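Local coordinates for hemolysin BL lytic component L1 (Bacillus cereus, PDB 7NMQ), which is one of the lytic components of the enterotoxin haemolysin BL, an alpha-helical pore-forming toxin, and probably acts with its partner components to breach host cell membranes, at residues A[5-10]-A[344-349]; A[28-33]-A[224-229]; A[34-39]-A[54-59]; A[83-88]-A[349-354]. All blocks are in the same frame, centred on the assembly; numbering follows the deposited sequence.

Interaction 1 of 4, residues A[5-10]-A[344-349]; sequences LGPEGL and KESWND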
loop_
_atom_site.group_PDB
_atom_site.type_symbol
_atom_site.label_atom_id
_atom_site.label_comp_id
_atom_site.label_asym_id
_atom_site.label_seq_id
_atom_site.Cartn_x
_atom_site.Cartn_y
_atom_site.Cartn_z
ATOM N N LEU A 5 3.227 25.416 11.243
ATOM C CA LEU A 5 3.895 25.384 9.926
ATOM C C LEU A 5 4.499 24.002 9.654
ATOM O O LEU A 5 5.159 23.860 8.617
ATOM C CB LEU A 5 4.971 26.481 9.867
ATOM C CG LEU A 5 4.466 27.883 10.216
ATOM C CD1 LEU A 5 5.602 28.871 10.183
ATOM C CD2 LEU A 5 3.332 28.291 9.260
ATOM N N GLY A 6 4.220 23.026 10.512
ATOM C CA GLY A 6 4.791 21.690 10.387
ATOM C C GLY A 6 3.947 20.780 9.513
ATOM O O GLY A 6 2.936 21.172 8.936
ATOM N N PRO A 7 4.431 19.542 9.358
ATOM C CA PRO A 7 3.798 18.572 8.447
ATOM C C PRO A 7 2.437 18.014 8.898
ATOM O O PRO A 7 1.885 17.158 8.238
ATOM C CB PRO A 7 4.959 17.588 8.267
ATOM C CG PRO A 7 5.738 17.643 9.507
ATOM C CD PRO A 7 5.723 19.096 9.880
ATOM N N GLU A 8 1.866 18.482 9.997
ATOM C CA GLU A 8 0.496 18.112 10.410
ATOM C C GLU A 8 0.453 16.568 10.499
ATOM O O GLU A 8 1.371 15.989 11.098
ATOM C CB GLU A 8 -0.508 18.744 9.438
ATOM C CG GLU A 8 -0.259 20.207 9.189
ATOM C CD GLU A 8 -1.125 21.184 9.941
ATOM O OE1 GLU A 8 -1.551 22.122 9.272
ATOM O OE2 GLU A 8 -1.355 21.014 11.172
ATOM N N GLY A 9 -0.573 15.902 9.971
ATOM C CA GLY A 9 -0.731 14.440 10.040
ATOM C C GLY A 9 -0.013 13.712 8.919
ATOM O O GLY A 9 -0.378 12.537 8.683
ATOM N N LEU A 10 0.975 14.320 8.246
ATOM C CA LEU A 10 1.628 13.581 7.135
ATOM C C LEU A 10 2.305 12.305 7.627
ATOM O O LEU A 10 2.310 11.319 6.833
ATOM C CB LEU A 10 2.588 14.456 6.357
ATOM C CG LEU A 10 1.920 15.511 5.498
ATOM C CD1 LEU A 10 2.988 16.446 4.937
ATOM C CD2 LEU A 10 1.107 14.891 4.375
ATOM N N LYS A 344 10.920 23.523 11.362
ATOM C CA LYS A 344 12.231 23.064 10.847
ATOM C C LYS A 344 12.462 21.655 11.386
ATOM O O LYS A 344 12.787 20.745 10.600
ATOM C CB LYS A 344 13.317 24.044 11.281
ATOM C CG LYS A 344 14.675 23.817 10.646
ATOM C CD LYS A 344 15.728 24.641 11.348
ATOM C CE LYS A 344 16.942 24.898 10.489
ATOM N NZ LYS A 344 17.606 23.639 10.099
ATOM N N GLU A 345 12.290 21.500 12.696
ATOM C CA GLU A 345 12.573 20.217 13.366
ATOM C C GLU A 345 11.598 19.147 12.872
ATOM O O GLU A 345 12.036 18.024 12.591
ATOM C CB GLU A 345 12.573 20.430 14.874
ATOM C CG GLU A 345 13.764 21.282 15.295
ATOM C CD GLU A 345 13.905 21.653 16.767
ATOM O OE1 GLU A 345 13.319 20.941 17.614
ATOM O OE2 GLU A 345 14.632 22.650 17.075
ATOM N N SER A 346 10.300 19.448 12.802
ATOM C CA SER A 346 9.285 18.419 12.430
ATOM C C SER A 346 9.459 18.019 10.950
ATOM O O SER A 346 9.442 16.810 10.618
ATOM C CB SER A 346 7.879 18.862 12.763
ATOM O OG SER A 346 7.596 20.170 12.280
ATOM N N TRP A 347 9.724 18.970 10.069
ATOM C CA TRP A 347 10.001 18.676 8.647
ATOM C C TRP A 347 11.268 17.827 8.517
ATOM O O TRP A 347 11.236 16.832 7.760
ATOM C CB TRP A 347 10.066 19.940 7.803
ATOM C CG TRP A 347 8.712 20.456 7.442
ATOM C CD1 TRP A 347 8.075 21.569 7.928
ATOM C CD2 TRP A 347 7.780 19.816 6.554
ATOM N NE1 TRP A 347 6.835 21.675 7.375
ATOM C CE2 TRP A 347 6.620 20.608 6.545
ATOM C CE3 TRP A 347 7.859 18.669 5.755
ATOM C CZ2 TRP A 347 5.533 20.312 5.757
ATOM C CZ3 TRP A 347 6.758 18.369 4.997
ATOM C CH2 TRP A 347 5.612 19.176 4.997
ATOM N N ASN A 348 12.326 18.139 9.243
ATOM C CA ASN A 348 13.561 17.330 9.125
ATOM C C ASN A 348 13.248 15.903 9.594
ATOM O O ASN A 348 13.752 14.941 8.978
ATOM C CB ASN A 348 14.700 17.954 9.908
ATOM C CG ASN A 348 15.903 17.061 9.865
ATOM O OD1 ASN A 348 16.474 16.826 8.800
ATOM N ND2 ASN A 348 16.192 16.463 11.001
ATOM N N ASP A 349 12.369 15.773 10.583
ATOM C CA ASP A 349 12.053 14.465 11.207
ATOM C C ASP A 349 11.338 13.535 10.218
ATOM O O ASP A 349 11.427 12.346 10.387
ATOM C CB ASP A 349 11.237 14.656 12.488
ATOM C CG ASP A 349 10.694 13.372 13.086
ATOM O OD1 ASP A 349 11.479 12.648 13.697
ATOM O OD2 ASP A 349 9.482 13.084 12.897
#

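Interaction 2 of 4, residues A[28-33]-A[224-229]; sequences AKTMIK and GTATPA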
loop_
_atom_site.group_PDB
_atom_site.type_symbol
_atom_site.label_atom_id
_atom_site.label_comp_id
_atom_site.label_asym_id
_atom_site.label_seq_id
_atom_site.Cartn_x
_atom_site.Cartn_y
_atom_site.Cartn_z
ATOM N N ALA A 28 0.643 -8.044 -6.414
ATOM C CA ALA A 28 0.988 -7.923 -7.848
ATOM C C ALA A 28 2.022 -8.983 -8.214
ATOM O O ALA A 28 1.928 -9.643 -9.286
ATOM C CB ALA A 28 1.488 -6.535 -8.128
ATOM N N LYS A 29 3.033 -9.140 -7.391
ATOM C CA LYS A 29 4.115 -10.080 -7.727
ATOM C C LYS A 29 3.552 -11.506 -7.736
ATOM O O LYS A 29 3.999 -12.362 -8.531
ATOM C CB LYS A 29 5.260 -9.896 -6.747
ATOM C CG LYS A 29 6.060 -8.641 -7.010
ATOM C CD LYS A 29 6.927 -8.230 -5.851
ATOM C CE LYS A 29 7.665 -6.930 -6.099
ATOM N NZ LYS A 29 8.845 -7.144 -6.974
ATOM N N THR A 30 2.632 -11.798 -6.854
ATOM C CA THR A 30 2.028 -13.126 -6.749
ATOM C C THR A 30 1.228 -13.393 -8.034
ATOM O O THR A 30 1.357 -14.479 -8.657
ATOM C CB THR A 30 1.187 -13.295 -5.492
ATOM O OG1 THR A 30 1.989 -12.980 -4.358
ATOM C CG2 THR A 30 0.701 -14.718 -5.398
ATOM N N MET A 31 0.428 -12.413 -8.456
ATOM C CA MET A 31 -0.396 -12.555 -9.673
ATOM C C MET A 31 0.507 -12.832 -10.874
ATOM O O MET A 31 0.171 -13.703 -11.664
ATOM C CB MET A 31 -1.228 -11.301 -9.939
ATOM C CG MET A 31 -2.391 -11.149 -8.995
ATOM S SD MET A 31 -3.266 -12.664 -8.599
ATOM C CE MET A 31 -4.045 -12.967 -10.179
ATOM N N ILE A 32 1.590 -12.076 -11.016
ATOM C CA ILE A 32 2.522 -12.181 -12.181
ATOM C C ILE A 32 3.098 -13.598 -12.231
ATOM O O ILE A 32 3.350 -14.116 -13.344
ATOM C CB ILE A 32 3.586 -11.059 -12.112
ATOM C CG1 ILE A 32 2.914 -9.724 -12.435
ATOM C CG2 ILE A 32 4.777 -11.360 -13.031
ATOM C CD1 ILE A 32 3.725 -8.533 -12.091
ATOM N N LYS A 33 3.322 -14.233 -11.107
ATOM C CA LYS A 33 3.989 -15.558 -11.068
ATOM C C LYS A 33 2.976 -16.690 -11.213
ATOM O O LYS A 33 3.397 -17.784 -11.492
ATOM C CB LYS A 33 4.819 -15.673 -9.783
ATOM C CG LYS A 33 6.244 -15.125 -9.910
ATOM C CD LYS A 33 7.183 -15.543 -8.816
ATOM C CE LYS A 33 8.004 -16.786 -9.092
ATOM N NZ LYS A 33 8.735 -17.210 -7.872
ATOM N N GLY A 224 0.494 -24.938 -9.801
ATOM C CA GLY A 224 -0.095 -23.775 -10.498
ATOM C C GLY A 224 -0.618 -22.721 -9.556
ATOM O O GLY A 224 -1.127 -21.676 -10.042
ATOM N N THR A 225 -0.333 -22.814 -8.252
ATOM C CA THR A 225 -0.743 -21.773 -7.277
ATOM C C THR A 225 0.500 -21.050 -6.772
ATOM O O THR A 225 1.415 -21.675 -6.250
ATOM C CB THR A 225 -1.512 -22.376 -6.109
ATOM O OG1 THR A 225 -2.707 -23.012 -6.546
ATOM C CG2 THR A 225 -1.914 -21.324 -5.112
ATOM N N ALA A 226 0.537 -19.727 -6.912
ATOM C CA ALA A 226 1.614 -18.875 -6.363
ATOM C C ALA A 226 1.190 -18.354 -4.994
ATOM O O ALA A 226 0.068 -17.821 -4.831
ATOM C CB ALA A 226 1.926 -17.763 -7.324
ATOM N N THR A 227 2.105 -18.441 -4.042
ATOM C CA THR A 227 1.829 -18.099 -2.619
ATOM C C THR A 227 3.074 -17.416 -2.071
ATOM O O THR A 227 4.165 -17.976 -2.202
ATOM C CB THR A 227 1.527 -19.408 -1.854
ATOM O OG1 THR A 227 0.380 -20.030 -2.437
ATOM C CG2 THR A 227 1.240 -19.240 -0.387
ATOM N N PRO A 228 2.966 -16.209 -1.468
ATOM C CA PRO A 228 4.114 -15.602 -0.821
ATOM C C PRO A 228 4.410 -16.198 0.550
ATOM O O PRO A 228 3.535 -16.704 1.214
ATOM C CB PRO A 228 3.774 -14.140 -0.613
ATOM C CG PRO A 228 2.337 -14.041 -0.897
ATOM C CD PRO A 228 1.793 -15.337 -1.441
ATOM N N ALA A 229 5.664 -16.052 0.956
ATOM C CA ALA A 229 6.121 -16.319 2.325
ATOM C C ALA A 229 7.228 -15.335 2.668
ATOM O O ALA A 229 7.854 -14.806 1.761
ATOM C CB ALA A 229 6.642 -17.727 2.420
#

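Interaction 3 of 4, residues A[34-39]-A[54-59]; sequences QPNVNL and NIHLNQ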
loop_
_atom_site.group_PDB
_atom_site.type_symbol
_atom_site.label_atom_id
_atom_site.label_comp_id
_atom_site.label_asym_id
_atom_site.label_seq_id
_atom_site.Cartn_x
_atom_site.Cartn_y
_atom_site.Cartn_z
ATOM N N GLN A 34 1.690 -16.451 -11.063
ATOM C CA GLN A 34 0.709 -17.533 -11.161
ATOM C C GLN A 34 0.452 -17.814 -12.637
ATOM O O GLN A 34 0.049 -16.927 -13.386
ATOM C CB GLN A 34 -0.573 -17.149 -10.453
ATOM C CG GLN A 34 -1.543 -18.298 -10.511
ATOM C CD GLN A 34 -2.334 -18.531 -9.265
ATOM O OE1 GLN A 34 -1.867 -18.428 -8.141
ATOM N NE2 GLN A 34 -3.599 -18.781 -9.475
ATOM N N PRO A 35 0.690 -19.045 -13.123
ATOM C CA PRO A 35 0.470 -19.316 -14.541
ATOM C C PRO A 35 -1.005 -19.481 -14.893
ATOM O O PRO A 35 -1.836 -19.609 -14.000
ATOM C CB PRO A 35 1.203 -20.625 -14.764
ATOM C CG PRO A 35 1.088 -21.305 -13.454
ATOM C CD PRO A 35 1.256 -20.205 -12.417
ATOM N N ASN A 36 -1.277 -19.416 -16.195
ATOM C CA ASN A 36 -2.616 -19.774 -16.726
ATOM C C ASN A 36 -3.021 -21.129 -16.162
ATOM O O ASN A 36 -2.190 -22.080 -16.127
ATOM C CB ASN A 36 -2.675 -19.718 -18.245
ATOM C CG ASN A 36 -2.787 -18.330 -18.833
ATOM O OD1 ASN A 36 -2.662 -17.333 -18.127
ATOM N ND2 ASN A 36 -3.028 -18.265 -20.136
ATOM N N VAL A 37 -4.262 -21.260 -15.765
ATOM C CA VAL A 37 -4.706 -22.522 -15.112
ATOM C C VAL A 37 -4.606 -23.660 -16.120
ATOM O O VAL A 37 -5.063 -23.550 -17.261
ATOM C CB VAL A 37 -6.116 -22.390 -14.532
ATOM C CG1 VAL A 37 -7.200 -22.167 -15.575
ATOM C CG2 VAL A 37 -6.493 -23.588 -13.692
ATOM N N ASN A 38 -4.069 -24.772 -15.651
ATOM C CA ASN A 38 -3.942 -25.990 -16.465
ATOM C C ASN A 38 -5.142 -26.907 -16.217
ATOM O O ASN A 38 -5.207 -27.579 -15.195
ATOM C CB ASN A 38 -2.615 -26.692 -16.170
ATOM C CG ASN A 38 -2.412 -27.936 -17.027
ATOM O OD1 ASN A 38 -3.245 -28.322 -17.849
ATOM N ND2 ASN A 38 -1.286 -28.568 -16.814
ATOM N N LEU A 39 -6.046 -26.945 -17.180
ATOM C CA LEU A 39 -7.127 -27.968 -17.220
ATOM C C LEU A 39 -7.072 -28.734 -18.534
ATOM O O LEU A 39 -8.121 -29.195 -19.024
ATOM C CB LEU A 39 -8.469 -27.283 -17.006
ATOM C CG LEU A 39 -8.711 -26.957 -15.536
ATOM C CD1 LEU A 39 -9.858 -25.988 -15.404
ATOM C CD2 LEU A 39 -8.956 -28.221 -14.707
ATOM N N ASN A 54 -12.129 -18.056 -21.321
ATOM C CA ASN A 54 -12.384 -16.742 -20.706
ATOM C C ASN A 54 -11.520 -16.552 -19.467
ATOM O O ASN A 54 -11.024 -15.447 -19.265
ATOM C CB ASN A 54 -13.857 -16.589 -20.395
ATOM C CG ASN A 54 -14.600 -16.386 -21.688
ATOM O OD1 ASN A 54 -14.083 -15.801 -22.630
ATOM N ND2 ASN A 54 -15.844 -16.731 -21.699
ATOM N N ILE A 55 -11.363 -17.591 -18.661
ATOM C CA ILE A 55 -10.478 -17.522 -17.469
ATOM C C ILE A 55 -9.072 -17.179 -17.911
ATOM O O ILE A 55 -8.406 -16.355 -17.284
ATOM C CB ILE A 55 -10.556 -18.823 -16.684
ATOM C CG1 ILE A 55 -11.913 -18.838 -15.976
ATOM C CG2 ILE A 55 -9.368 -18.943 -15.749
ATOM C CD1 ILE A 55 -12.311 -20.127 -15.378
ATOM N N HIS A 56 -8.560 -17.817 -18.950
ATOM C CA HIS A 56 -7.194 -17.509 -19.395
ATOM C C HIS A 56 -7.086 -16.058 -19.833
ATOM O O HIS A 56 -6.072 -15.414 -19.511
ATOM C CB HIS A 56 -6.798 -18.413 -20.548
ATOM C CG HIS A 56 -6.519 -19.800 -20.085
ATOM N ND1 HIS A 56 -6.542 -20.854 -20.958
ATOM C CD2 HIS A 56 -6.172 -20.293 -18.871
ATOM C CE1 HIS A 56 -6.245 -21.966 -20.275
ATOM N NE2 HIS A 56 -6.011 -21.661 -18.995
ATOM N N LEU A 57 -8.094 -15.509 -20.509
ATOM C CA LEU A 57 -8.074 -14.074 -20.866
ATOM C C LEU A 57 -8.105 -13.240 -19.574
ATOM O O LEU A 57 -7.401 -12.221 -19.506
ATOM C CB LEU A 57 -9.289 -13.726 -21.728
ATOM C CG LEU A 57 -9.306 -14.395 -23.086
ATOM C CD1 LEU A 57 -10.562 -13.995 -23.862
ATOM C CD2 LEU A 57 -8.076 -14.120 -23.883
ATOM N N ASN A 58 -8.883 -13.635 -18.599
ATOM C CA ASN A 58 -8.943 -12.897 -17.318
ATOM C C ASN A 58 -7.580 -12.945 -16.647
ATOM O O ASN A 58 -7.147 -11.927 -16.055
ATOM C CB ASN A 58 -9.939 -13.476 -16.347
ATOM C CG ASN A 58 -11.376 -13.440 -16.830
ATOM O OD1 ASN A 58 -11.810 -12.621 -17.669
ATOM N ND2 ASN A 58 -12.140 -14.299 -16.239
ATOM N N GLN A 59 -6.867 -14.061 -16.713
ATOM C CA GLN A 59 -5.575 -14.205 -16.009
ATOM C C GLN A 59 -4.560 -13.327 -16.725
ATOM O O GLN A 59 -3.717 -12.707 -16.064
ATOM C CB GLN A 59 -5.113 -15.669 -15.929
ATOM C CG GLN A 59 -6.012 -16.510 -15.062
ATOM C CD GLN A 59 -5.525 -17.924 -14.886
ATOM O OE1 GLN A 59 -5.671 -18.770 -15.765
ATOM N NE2 GLN A 59 -4.897 -18.160 -13.775
HETATM O O HOH W 1 -4.809 -20.651 -11.939
#

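Interaction 4 of 4, residues A[83-88]-A[349-354]; sequences NIVNYD and DIHKDA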
loop_
_atom_site.group_PDB
_atom_site.type_symbol
_atom_site.label_atom_id
_atom_site.label_comp_id
_atom_site.label_asym_id
_atom_site.label_seq_id
_atom_site.Cartn_x
_atom_site.Cartn_y
_atom_site.Cartn_z
ATOM N N ASN A 83 7.330 14.496 -3.108
ATOM C CA ASN A 83 6.904 15.910 -2.914
ATOM C C ASN A 83 7.039 16.314 -1.443
ATOM O O ASN A 83 7.364 17.461 -1.182
ATOM C CB ASN A 83 5.487 16.125 -3.422
ATOM C CG ASN A 83 5.402 16.056 -4.923
ATOM O OD1 ASN A 83 6.422 16.110 -5.631
ATOM N ND2 ASN A 83 4.162 15.931 -5.407
ATOM N N ILE A 84 6.859 15.396 -0.517
ATOM C CA ILE A 84 7.054 15.672 0.930
ATOM C C ILE A 84 8.537 15.921 1.159
ATOM O O ILE A 84 8.924 16.878 1.845
ATOM C CB ILE A 84 6.460 14.532 1.773
ATOM C CG1 ILE A 84 4.944 14.528 1.571
ATOM C CG2 ILE A 84 6.868 14.696 3.217
ATOM C CD1 ILE A 84 4.236 13.343 2.164
ATOM N N VAL A 85 9.388 15.031 0.643
ATOM C CA VAL A 85 10.848 15.225 0.752
ATOM C C VAL A 85 11.205 16.597 0.174
ATOM O O VAL A 85 12.005 17.336 0.803
ATOM C CB VAL A 85 11.644 14.126 0.037
ATOM C CG1 VAL A 85 13.138 14.440 0.089
ATOM C CG2 VAL A 85 11.360 12.735 0.596
ATOM N N ASN A 86 10.711 16.934 -1.003
ATOM C CA ASN A 86 11.101 18.196 -1.673
ATOM C C ASN A 86 10.581 19.388 -0.866
ATOM O O ASN A 86 11.254 20.434 -0.893
ATOM C CB ASN A 86 10.623 18.196 -3.102
ATOM C CG ASN A 86 11.487 17.286 -3.954
ATOM O OD1 ASN A 86 12.673 17.138 -3.698
ATOM N ND2 ASN A 86 10.974 16.871 -5.070
ATOM N N TYR A 87 9.461 19.269 -0.199
ATOM C CA TYR A 87 8.957 20.402 0.630
ATOM C C TYR A 87 9.915 20.574 1.805
ATOM O O TYR A 87 10.318 21.694 2.121
ATOM C CB TYR A 87 7.522 20.196 1.098
ATOM C CG TYR A 87 7.083 21.440 1.834
ATOM C CD1 TYR A 87 6.563 22.523 1.153
ATOM C CD2 TYR A 87 7.300 21.562 3.199
ATOM C CE1 TYR A 87 6.247 23.686 1.833
ATOM C CE2 TYR A 87 6.950 22.719 3.888
ATOM C CZ TYR A 87 6.436 23.792 3.192
ATOM O OH TYR A 87 6.121 24.986 3.802
ATOM N N ASP A 88 10.365 19.503 2.427
ATOM C CA ASP A 88 11.361 19.647 3.500
ATOM C C ASP A 88 12.597 20.350 2.952
ATOM O O ASP A 88 13.132 21.261 3.611
ATOM C CB ASP A 88 11.796 18.310 4.097
ATOM C CG ASP A 88 12.901 18.507 5.131
ATOM O OD1 ASP A 88 12.675 19.270 6.087
ATOM O OD2 ASP A 88 13.965 17.794 5.019
ATOM N N ASP A 349 12.369 15.773 10.583
ATOM C CA ASP A 349 12.053 14.465 11.207
ATOM C C ASP A 349 11.338 13.535 10.218
ATOM O O ASP A 349 11.427 12.346 10.387
ATOM C CB ASP A 349 11.237 14.656 12.488
ATOM C CG ASP A 349 10.694 13.372 13.086
ATOM O OD1 ASP A 349 11.479 12.648 13.697
ATOM O OD2 ASP A 349 9.482 13.084 12.897
ATOM N N ILE A 350 10.648 14.054 9.218
ATOM C CA ILE A 350 9.852 13.230 8.274
ATOM C C ILE A 350 10.675 12.902 7.026
ATOM O O ILE A 350 10.254 12.050 6.257
ATOM C CB ILE A 350 8.538 13.955 7.939
ATOM C CG1 ILE A 350 7.458 12.998 7.487
ATOM C CG2 ILE A 350 8.732 15.061 6.929
ATOM C CD1 ILE A 350 6.142 13.673 7.252
ATOM N N HIS A 351 11.794 13.575 6.816
ATOM C CA HIS A 351 12.547 13.512 5.531
ATOM C C HIS A 351 12.969 12.093 5.155
ATOM O O HIS A 351 12.631 11.648 4.058
ATOM C CB HIS A 351 13.805 14.365 5.628
ATOM C CG HIS A 351 14.510 14.582 4.331
ATOM N ND1 HIS A 351 15.255 13.627 3.685
ATOM C CD2 HIS A 351 14.685 15.728 3.635
ATOM C CE1 HIS A 351 15.815 14.156 2.612
ATOM N NE2 HIS A 351 15.469 15.445 2.552
ATOM N N LYS A 352 13.704 11.415 6.023
ATOM C CA LYS A 352 14.289 10.086 5.667
ATOM C C LYS A 352 13.178 9.060 5.413
ATOM O O LYS A 352 13.281 8.278 4.455
ATOM C CB LYS A 352 15.235 9.647 6.775
ATOM C CG LYS A 352 16.556 10.394 6.746
ATOM C CD LYS A 352 17.572 9.779 7.650
ATOM C CE LYS A 352 18.816 10.616 7.819
ATOM N NZ LYS A 352 19.890 9.837 8.483
ATOM N N ASP A 353 12.093 9.124 6.183
ATOM C CA ASP A 353 10.987 8.144 6.035
ATOM C C ASP A 353 10.203 8.416 4.742
ATOM O O ASP A 353 9.789 7.461 4.044
ATOM C CB ASP A 353 10.173 8.136 7.319
ATOM C CG ASP A 353 10.935 7.419 8.436
ATOM O OD1 ASP A 353 11.790 6.519 8.122
ATOM O OD2 ASP A 353 10.721 7.764 9.590
ATOM N N ALA A 354 9.935 9.685 4.425
ATOM C CA ALA A 354 9.306 10.046 3.142
ATOM C C ALA A 354 10.199 9.572 1.998
ATOM O O ALA A 354 9.685 9.081 0.982
ATOM C CB ALA A 354 9.035 11.527 3.061
#

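Interaction 1 of 4, residues A[5-10]-A[344-349]
W347 lays its indole against the loop 5-10, and one hydrogen bond fixes the edge of the ring. NE1 of W347 donates to O of L5 at 3.0 Å, with an N-H...O angle of 158°. The carbonyl oxygen lies almost in the indole plane, and the N-H in turn meets a lone pair in the carbonyl plane. The same oxygen also accepts from the hydroxyl of Y318, so this buried backbone acceptor is gripped by two side chains. P7 supplies a CH-pi contact: its CB stands 3.6 Å from the centroid of the six-membered ring of W347, only 7° off the normal. With CG of W347 anti to its own carbonyl carbon (chi1 -80°), the indole reaches across to cover the proline.

The fold here is the long helical bundle of the ClyA/HblB-like toxins; the loop leads into helix 10-33 by a type II' beta turn from P7 to L10, with G9 as N-cap, while W347 belongs to the last helix, 330-357. Apolar packing continues along the ring to L10, whose CD1 is 3.8 Å from CH2 of W347. In one of its two conformers, S346 places OG near CD of P7 and bonds back to the carbonyl of A342 in its own helix. Y87 and F91 of helix 45-103 bring their rings to the same indole.

Interaction 2 of 4, residues A[28-33]-A[224-229]
This is a close van der Waals contact without hydrogen bonds between the last turn of helix 10-33 and the second strand of the small antiparallel hairpin, 217-222 with 225-230, that lies against the helical bundle. Such a hairpin is consistent with the beta-tongue of ClyA-like toxins; its strands overlap stretches predicted to be transmembrane, so a part in membrane insertion is plausible. The short segments run roughly antiparallel, at 151°, with their axes 7.6 Å apart at the closest point. T30 and A226 face each other at the centre. CG2 of T30 is directed at the strand backbone and comes to 3.2 Å from O of A226, a tight approach of a methyl group to a carbonyl oxygen. In return, CB of A226 rests 3.6 Å from O of T30 and 3.8 Å from CG2 of T30.

The two branches of T30 divide the work. With OG1 beside its own backbone N (chi1 -55°), the hydroxyl can bond to the carbonyl of L26 one turn earlier in the helix, while CG2 is left to face the strand. OG1 also lies 3.6 Å from CG of P228, whose ring crosses the threonine at about a right angle. At the helix end, CB of K33 only brushes CB of A226, at 4.3 Å, and its ammonium group goes to the carbonyl of I219 on the first strand.

O of A226 bonds outside the pair, accepting from N285. Shape and small side chains, rather than directed bonds, therefore define the fit of helix against strand.

Interaction 3 of 4, residues A[34-39]-A[54-59]
V37 is held at both ends of its backbone by side chains of helix 45-103. Its N-H donates to OE1 of Q59 at 2.9 Å, in the amide plane and onto a lone pair, with an N-H...O angle of 159°. Its carbonyl accepts from NE2 of H56 at 2.7 Å, straighter at 167°, and the oxygen lies nearly in the imidazole plane. This assigns a proton to NE2. H56 and Q59 are three residues apart, so both reach the loop from neighbouring turns of one helical face. Their bonds hold the linker between helices 10-33 and 45-103 against the second helix of the bundle, where the loop has no regular structure of its own.

The amide of N36 lies almost parallel to the H56 ring, 8° apart, and CB of N36 meets CD2 of H56 at 3.6 Å. Its polar atoms turn elsewhere on the same helix, OD1 to R63 and ND2 to E60. A water accepts weak bonds from NE2 of Q59 and NE2 of Q34; the latter nitrogen also donates to the carbonyl of S282, and OE1 of Q34 accepts from N of A226 and ND2 of N285. Apolar contact is added by CG1 of V37, 3.9 Å from CG2 of I55.

Interaction 4 of 4, residues A[83-88]-A[349-354]
V85 and H351 meet at the closest approach of the two backbones, where helix 83-88 and helix 349-354 run roughly antiparallel at 148°, their axes 8.7 Å apart. They form an antiparallel helix pair within the helical bundle of the ClyA/HblB-like family. From CB, V85 splits into two methyl groups with separate tasks. CG1, anti to the backbone N (chi1 175°), rises over one face of the H351 imidazole, 3.9 Å from the ring centroid and offset toward the rim, making a CH-pi contact; its nearest ring atom is NE2 of H351, at 3.5 Å. CG2, the other branch, reaches CB of A354 at 3.6 Å.

That alanine methyl is shared: CB of A354 also touches CG2 of I84, at 3.8 Å, and so meets two residues of the opposite helix. Separately, CG2 of I84 lies 4.2 Å from CG2 of I350. The imidazole has its polar partner beyond the segments, NE2 of H351 being hydrogen-bonded to the carboxylate of E89. OD1 of D88 is likewise bound outside the pair, by Q92.

L14 of helix 10-33 touches I84, I350 and A354 and so closes the apolar side of this pair of helices, while Y87 turns from the interface toward helix 107-154 and D353 leans on helix 203-216.

How the interactions relate
The four contacts fall into two clusters at opposite sides of the chain's centre. Interactions 1 and 4 lie about 9 Å apart between centres, both use helix 330-357 and touch through L10 with I350 and W347 with Y87; both are buried, combining apolar packing with a CH-pi contact, but only interaction 1 adds a hydrogen bond across. Interactions 2 and 3, about 13 Å between centres, follow one another where helix 10-33 ends, and Q34 joins the two. Interaction 2 is buried and has no cross-bond, whereas the partly buried interaction 3, where a loop meets a helix, relies on side-chain-to-backbone bonds. Helix 45-103 serves both clusters, in interactions 3 and 4.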